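DNA-binding transcriptional repressor YiaJ (Escherichia coli, PDB 1YSQ) represses transcription of the yiaKLMNOPQRS operon, which may serve the use of 2,3-diketo-L-gulonate, and is represented here by its IclR-type C-terminal domain. Local coordinates at residues I13-L18 with L41-E46; E19-N22 with T28-F31. One frame throughout, in Å; residues are numbered along the deposited sequence.

Contact 1 of 2, residues I13-L18 with L41-E46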
ATOM      1  N   ILE A  13      16.482  -2.992   7.197  1.00 30.10           N
ATOM      2  CA  ILE A  13      15.716  -2.421   8.300  1.00 29.13           C
ATOM      3  C   ILE A  13      14.337  -3.075   8.423  1.00 28.06           C
ATOM      4  O   ILE A  13      13.919  -3.463   9.523  1.00 27.33           O
ATOM      5  CB  ILE A  13      15.536  -0.890   8.077  1.00 29.57           C
ATOM      6  CG1 ILE A  13      16.881  -0.161   8.161  1.00 31.04           C
ATOM      7  CG2 ILE A  13      14.482  -0.284   9.072  1.00 29.69           C
ATOM      8  CD1 ILE A  13      16.760   1.361   8.060  1.00 30.73           C
ATOM      9  N   ALA A  14      13.624  -3.176   7.299  1.00 26.68           N
ATOM     10  CA  ALA A  14      12.205  -3.536   7.336  1.00 25.97           C
ATOM     11  C   ALA A  14      11.910  -5.029   7.501  1.00 25.51           C
ATOM     12  O   ALA A  14      10.931  -5.391   8.171  1.00 25.25           O
ATOM     13  CB  ALA A  14      11.481  -2.982   6.120  1.00 25.33           C
ATOM     14  N   ALA A  15      12.745  -5.887   6.906  1.00 25.09           N
ATOM     15  CA  ALA A  15      12.444  -7.327   6.813  1.00 24.65           C
ATOM     16  C   ALA A  15      12.003  -8.037   8.114  1.00 24.56           C
ATOM     17  O   ALA A  15      11.016  -8.753   8.084  1.00 24.25           O
ATOM     18  CB  ALA A  15      13.591  -8.103   6.119  1.00 24.64           C
ATOM     19  N   PRO A  16      12.677  -7.839   9.253  1.00 25.49           N
ATOM     20  CA  PRO A  16      12.249  -8.517  10.489  1.00 25.47           C
ATOM     21  C   PRO A  16      10.822  -8.129  10.877  1.00 25.33           C
ATOM     22  O   PRO A  16      10.051  -8.955  11.388  1.00 24.77           O
ATOM     23  CB  PRO A  16      13.218  -7.979  11.546  1.00 26.17           C
ATOM     24  CG  PRO A  16      14.361  -7.424  10.803  1.00 27.17           C
ATOM     25  CD  PRO A  16      13.833  -6.953   9.488  1.00 25.48           C
ATOM     26  N   HIS A  17      10.492  -6.856  10.640  1.00 24.74           N
ATOM     27  CA  HIS A  17       9.188  -6.308  10.982  1.00 24.06           C
ATOM     28  C   HIS A  17       8.106  -6.817  10.034  1.00 22.88           C
ATOM     29  O   HIS A  17       7.007  -7.150  10.472  1.00 22.37           O
ATOM     30  CB  HIS A  17       9.231  -4.776  10.954  1.00 24.07           C
ATOM     31  CG  HIS A  17      10.195  -4.190  11.930  1.00 25.77           C
ATOM     32  ND1 HIS A  17       9.967  -4.196  13.288  1.00 27.01           N
ATOM     33  CD2 HIS A  17      11.404  -3.605  11.751  1.00 28.36           C
ATOM     34  CE1 HIS A  17      10.985  -3.622  13.904  1.00 28.48           C
ATOM     35  NE2 HIS A  17      11.872  -3.256  12.994  1.00 28.35           N
ATOM     36  N   LEU A  18       8.416  -6.859   8.739  1.00 21.92           N
ATOM     37  CA  LEU A  18       7.465  -7.362   7.755  1.00 20.98           C
ATOM     38  C   LEU A  18       7.218  -8.859   7.961  1.00 20.77           C
ATOM     39  O   LEU A  18       6.076  -9.319   7.906  1.00 19.76           O
ATOM     40  CB  LEU A  18       7.942  -7.045   6.327  1.00 20.79           C
ATOM     41  CG  LEU A  18       8.099  -5.544   6.043  1.00 21.05           C
ATOM     42  CD1 LEU A  18       8.888  -5.319   4.762  1.00 20.52           C
ATOM     43  CD2 LEU A  18       6.747  -4.856   5.967  1.00 20.80           C
ATOM     44  N   LEU A  41       7.037  -2.628  -6.219  1.00 19.99           N
ATOM     45  CA  LEU A  41       7.013  -3.678  -5.205  1.00 20.04           C
ATOM     46  C   LEU A  41       8.418  -4.200  -4.965  1.00 20.76           C
ATOM     47  O   LEU A  41       8.917  -5.003  -5.753  1.00 21.82           O
ATOM     48  CB  LEU A  41       6.056  -4.816  -5.597  1.00 19.14           C
ATOM     49  CG  LEU A  41       5.742  -5.808  -4.474  1.00 18.48           C
ATOM     50  CD1 LEU A  41       5.204  -5.051  -3.240  1.00 15.96           C
ATOM     51  CD2 LEU A  41       4.720  -6.832  -4.943  1.00 18.07           C
ATOM     52  N   ILE A  42       9.059  -3.746  -3.888  1.00 20.01           N
ATOM     53  CA  ILE A  42      10.450  -4.148  -3.638  1.00 20.04           C
ATOM     54  C   ILE A  42      10.591  -5.376  -2.756  1.00 19.67           C
ATOM     55  O   ILE A  42      11.672  -5.959  -2.668  1.00 19.83           O
ATOM     56  CB  ILE A  42      11.298  -2.959  -3.114  1.00 19.88           C
ATOM     57  CG1 ILE A  42      10.773  -2.454  -1.753  1.00 19.60           C
ATOM     58  CG2 ILE A  42      11.340  -1.842  -4.187  1.00 20.47           C
ATOM     59  CD1 ILE A  42      11.682  -1.408  -1.083  1.00 20.58           C
ATOM     60  N   TYR A  43       9.501  -5.786  -2.117  1.00 19.17           N
ATOM     61  CA  TYR A  43       9.558  -6.878  -1.167  1.00 20.18           C
ATOM     62  C   TYR A  43       8.147  -7.417  -0.991  1.00 19.73           C
ATOM     63  O   TYR A  43       7.176  -6.649  -0.907  1.00 20.28           O
ATOM     64  CB  TYR A  43      10.142  -6.333   0.134  1.00 20.10           C
ATOM     65  CG  TYR A  43      10.241  -7.268   1.301  1.00 22.99           C
ATOM     66  CD1 TYR A  43      11.469  -7.773   1.699  1.00 25.91           C
ATOM     67  CD2 TYR A  43       9.116  -7.587   2.063  1.00 22.13           C
ATOM     68  CE1 TYR A  43      11.579  -8.602   2.810  1.00 25.44           C
ATOM     69  CE2 TYR A  43       9.218  -8.408   3.168  1.00 24.78           C
ATOM     70  CZ  TYR A  43      10.451  -8.907   3.538  1.00 25.19           C
ATOM     71  OH  TYR A  43      10.556  -9.712   4.650  1.00 27.06           O
ATOM     72  N   LYS A  44       8.026  -8.736  -0.983  1.00 18.76           N
ATOM     73  CA  LYS A  44       6.724  -9.384  -0.815  1.00 19.30           C
ATOM     74  C   LYS A  44       6.853 -10.710  -0.055  1.00 19.52           C
ATOM     75  O   LYS A  44       7.746 -11.499  -0.339  1.00 19.28           O
ATOM     76  CB  LYS A  44       6.036  -9.624  -2.178  1.00 18.74           C
ATOM     77  CG  LYS A  44       4.596 -10.129  -2.053  1.00 18.21           C
ATOM     78  CD  LYS A  44       4.065 -10.719  -3.358  1.00 18.81           C
ATOM     79  CE  LYS A  44       2.593 -11.163  -3.189  1.00 17.86           C
ATOM     80  NZ  LYS A  44       2.126 -12.104  -4.305  1.00 17.98           N
ATOM     81  N   LEU A  45       5.952 -10.930   0.902  1.00 19.02           N
ATOM     82  CA  LEU A  45       5.815 -12.223   1.577  1.00 19.50           C
ATOM     83  C   LEU A  45       4.469 -12.831   1.252  1.00 19.27           C
ATOM     84  O   LEU A  45       3.423 -12.208   1.437  1.00 19.40           O
ATOM     85  CB  LEU A  45       5.970 -12.088   3.111  1.00 19.46           C
ATOM     86  CG  LEU A  45       7.304 -11.472   3.559  1.00 20.61           C
ATOM     87  CD1 LEU A  45       7.277 -11.086   5.015  1.00 20.35           C
ATOM     88  CD2 LEU A  45       8.502 -12.409   3.266  1.00 18.37           C
ATOM     89  N   GLU A  46       4.496 -14.069   0.774  1.00 19.17           N
ATOM     90  CA  GLU A  46       3.279 -14.819   0.523  1.00 19.07           C
ATOM     91  C   GLU A  46       2.571 -15.135   1.843  1.00 19.24           C
ATOM     92  O   GLU A  46       3.216 -15.131   2.888  1.00 19.43           O
ATOM     93  CB  GLU A  46       3.623 -16.112  -0.237  1.00 19.21           C
ATOM     94  CG  GLU A  46       4.108 -15.891  -1.673  1.00 19.29           C
ATOM     95  CD  GLU A  46       3.103 -15.134  -2.551  1.00 21.73           C
ATOM     96  OE1 GLU A  46       1.882 -15.308  -2.371  1.00 22.01           O
ATOM     97  OE2 GLU A  46       3.534 -14.369  -3.443  1.00 21.85           O
TER
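Ala15 and Leu18 of helix 13-18 meet Tyr43 and Leu45 of strand 41-45 where the helix lies against the antiparallel sheet of this GAF-like, IclR-type C-terminal domain. The two axes run nearly parallel, 20° apart, and come no closer than 10.3 Å, a spacing that large side chains have to bridge. The helix is kinked where Pro16 N, which has no hydrogen to give, and His17 N lack the usual bond to the turn before; His17 N makes only a weak one to Ala14 O. On the strand, Ile42 and Tyr43 both face Phe31 of the neighbouring strand, a classic beta bulge.

Tyr43 gives the largest single share of the buried surface, Leu18 the next. With CG anti to the backbone N (chi1 177°), the long flat ring of Tyr43 reaches across the space between strand and helix. Leu18 slides past it in the opposite direction: its CD1 rests 3.5 Å from Tyr43 CE2, meeting the ring obliquely, and its CB lies 3.7 Å from the same CE2. Ala15 approaches the far end of the ring, its CB 3.9 Å from Tyr43 CE1; a methyl group suits this place because the phenol end comes so close to the helix backbone. The hydroxyl is not lost in the apolar layer, for it hydrogen-bonds to Thr192 OG1 near the C-terminus. Leu18, a branched residue, also touches Ile29 and Phe31 of strand 28-35, and Ile176 of helix 162-182.

Away from the helix, Lys44 NZ forms a salt bridge with Glu46 OE2 at 2.8 Å, on the syn side, 25° out of the carboxylate plane, and bonds also to Thr54 and Ala56. Leu45 CD1 closes the contact against the backbone, 3.6 Å from Leu18 O.

Contact 2 of 2, residues E19-N22 with T28-F31; sequences EALN and TINF
Leu21 and Asn22 pack on Ile29 where helix 19-22 lies over strand 28-35, an inner strand of the antiparallel sheet, in a helix-on-sheet layer of the GAF-like domain. Between the segments the contact is purely apolar and centres on Ile29, whose CB points at the helix. Its CG1 lies beside the backbone N (chi1 -52°), and from there the chain reaches both helix residues. CD1 meets Leu21 at the branch point, 3.7 Å from Leu21 CG, and Leu21 CD2 is almost as near. A branched leucine suits this place, since it also touches Pro168, Leu169 and Thr172 of helix 162-182. Asn22 joins the packing through CA and CB, each 3.5 Å from Ile29 CG1. Cut back to an alanine, Ile29 would lose CG1 and CD1, which is likely to open a gap beneath Leu21 and Asn22, leaving the leucine branch without its partner from the strand.

The polar end of Asn22 looks elsewhere. One buried amide ties the helix to the backbone at Glu27 and at Glu46, just after strand 38-45: Asn22 ND2 donates to both carbonyls, Glu27 O and Glu46 O.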
ATOM      1  N   GLU A  19       8.284  -9.619   8.224  1.00 20.27           N
ATOM      2  CA  GLU A  19       8.125 -11.048   8.540  1.00 20.56           C
ATOM      3  C   GLU A  19       7.243 -11.276   9.768  1.00 20.26           C
ATOM      4  O   GLU A  19       6.368 -12.142   9.777  1.00 21.01           O
ATOM      5  CB  GLU A  19       9.494 -11.693   8.781  1.00 20.80           C
ATOM      6  CG  GLU A  19      10.300 -11.909   7.512  1.00 22.68           C
ATOM      7  CD  GLU A  19      11.613 -12.627   7.790  1.00 25.68           C
ATOM      8  OE1 GLU A  19      11.727 -13.281   8.850  1.00 29.28           O
ATOM      9  OE2 GLU A  19      12.518 -12.536   6.956  1.00 26.01           O
ATOM     10  N   ALA A  20       7.500 -10.503  10.815  1.00 20.90           N
ATOM     11  CA  ALA A  20       6.676 -10.543  12.021  1.00 20.71           C
ATOM     12  C   ALA A  20       5.203 -10.325  11.703  1.00 20.75           C
ATOM     13  O   ALA A  20       4.338 -11.035  12.217  1.00 21.15           O
ATOM     14  CB  ALA A  20       7.167  -9.499  13.041  1.00 20.74           C
ATOM     15  N   LEU A  21       4.905  -9.333  10.871  1.00 20.59           N
ATOM     16  CA  LEU A  21       3.506  -9.029  10.544  1.00 20.47           C
ATOM     17  C   LEU A  21       2.880 -10.149   9.707  1.00 20.31           C
ATOM     18  O   LEU A  21       1.704 -10.490   9.883  1.00 19.81           O
ATOM     19  CB  LEU A  21       3.406  -7.682   9.830  1.00 20.75           C
ATOM     20  CG  LEU A  21       2.033  -7.205   9.337  1.00 20.78           C
ATOM     21  CD1 LEU A  21       1.121  -6.872  10.529  1.00 22.02           C
ATOM     22  CD2 LEU A  21       2.227  -5.990   8.424  1.00 21.00           C
ATOM     23  N   ASN A  22       3.684 -10.712   8.802  1.00 20.19           N
ATOM     24  CA  ASN A  22       3.293 -11.867   7.993  1.00 20.39           C
ATOM     25  C   ASN A  22       2.887 -13.042   8.900  1.00 20.11           C
ATOM     26  O   ASN A  22       1.831 -13.650   8.707  1.00 20.69           O
ATOM     27  CB  ASN A  22       4.460 -12.215   7.052  1.00 20.32           C
ATOM     28  CG  ASN A  22       4.228 -13.472   6.212  1.00 21.44           C
ATOM     29  OD1 ASN A  22       5.068 -14.368   6.221  1.00 21.91           O
ATOM     30  ND2 ASN A  22       3.128 -13.519   5.453  1.00 19.47           N
ATOM     31  N   THR A  28      -0.627 -12.036   3.060  1.00 19.26           N
ATOM     32  CA  THR A  28       0.334 -11.397   2.144  1.00 19.01           C
ATOM     33  C   THR A  28       0.791 -10.042   2.671  1.00 19.09           C
ATOM     34  O   THR A  28      -0.065  -9.181   2.979  1.00 19.10           O
ATOM     35  CB  THR A  28      -0.338 -11.141   0.795  1.00 19.25           C
ATOM     36  OG1 THR A  28      -0.742 -12.386   0.191  1.00 18.44           O
ATOM     37  CG2 THR A  28       0.676 -10.491  -0.218  1.00 19.64           C
ATOM     38  N   ILE A  29       2.110  -9.843   2.749  1.00 18.15           N
ATOM     39  CA  ILE A  29       2.663  -8.549   3.134  1.00 18.46           C
ATOM     40  C   ILE A  29       3.408  -7.974   1.944  1.00 19.02           C
ATOM     41  O   ILE A  29       4.268  -8.641   1.375  1.00 19.03           O
ATOM     42  CB  ILE A  29       3.607  -8.664   4.380  1.00 18.62           C
ATOM     43  CG1 ILE A  29       2.928  -9.397   5.556  1.00 17.57           C
ATOM     44  CG2 ILE A  29       4.163  -7.276   4.804  1.00 18.45           C
ATOM     45  CD1 ILE A  29       1.561  -8.853   6.022  1.00 20.11           C
ATOM     46  N   ASN A  30       3.064  -6.738   1.571  1.00 19.33           N
ATOM     47  CA  ASN A  30       3.692  -6.020   0.453  1.00 19.69           C
ATOM     48  C   ASN A  30       4.437  -4.818   0.987  1.00 19.96           C
ATOM     49  O   ASN A  30       3.969  -4.148   1.917  1.00 19.12           O
ATOM     50  CB  ASN A  30       2.629  -5.484  -0.524  1.00 20.10           C
ATOM     51  CG  ASN A  30       1.600  -6.531  -0.904  1.00 20.92           C
ATOM     52  OD1 ASN A  30       0.438  -6.483  -0.480  1.00 24.63           O
ATOM     53  ND2 ASN A  30       2.022  -7.487  -1.696  1.00 18.15           N
ATOM     54  N   PHE A  31       5.573  -4.522   0.367  1.00 19.62           N
ATOM     55  CA  PHE A  31       6.365  -3.354   0.755  1.00 19.25           C
ATOM     56  C   PHE A  31       6.863  -2.687  -0.515  1.00 19.37           C
ATOM     57  O   PHE A  31       7.563  -3.308  -1.322  1.00 18.64           O
ATOM     58  CB  PHE A  31       7.534  -3.798   1.637  1.00 19.02           C
ATOM     59  CG  PHE A  31       8.345  -2.668   2.202  1.00 21.02           C
ATOM     60  CD1 PHE A  31       7.769  -1.728   3.056  1.00 22.91           C
ATOM     61  CD2 PHE A  31       9.696  -2.564   1.920  1.00 23.79           C
ATOM     62  CE1 PHE A  31       8.534  -0.671   3.594  1.00 24.28           C
ATOM     63  CE2 PHE A  31      10.464  -1.508   2.469  1.00 25.71           C
ATOM     64  CZ  PHE A  31       9.874  -0.569   3.294  1.00 22.35           C
TER

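Overall arrangement
Contacts 1 and 2 are successive parts of one interface, their centres about 6 Å apart. Both draw on helix 8-25, and on the sheet side they use the adjacent antiparallel strands 28-35 and 38-45; along the chain, contact 2 is nested within the segment that contact 1 closes. The strands are joined directly: Leu45 N lies 2.9 Å from Ile29 O, and Phe31 N lies 3.0 Å from Tyr43 O, both probable hydrogen bonds. A side chain links the contacts as well, since Asn22 touches Leu45. On the sheet's other face, Lys44 CE packs 3.6 Å from Thr28 CG2. Helix 162-182 borders both contacts.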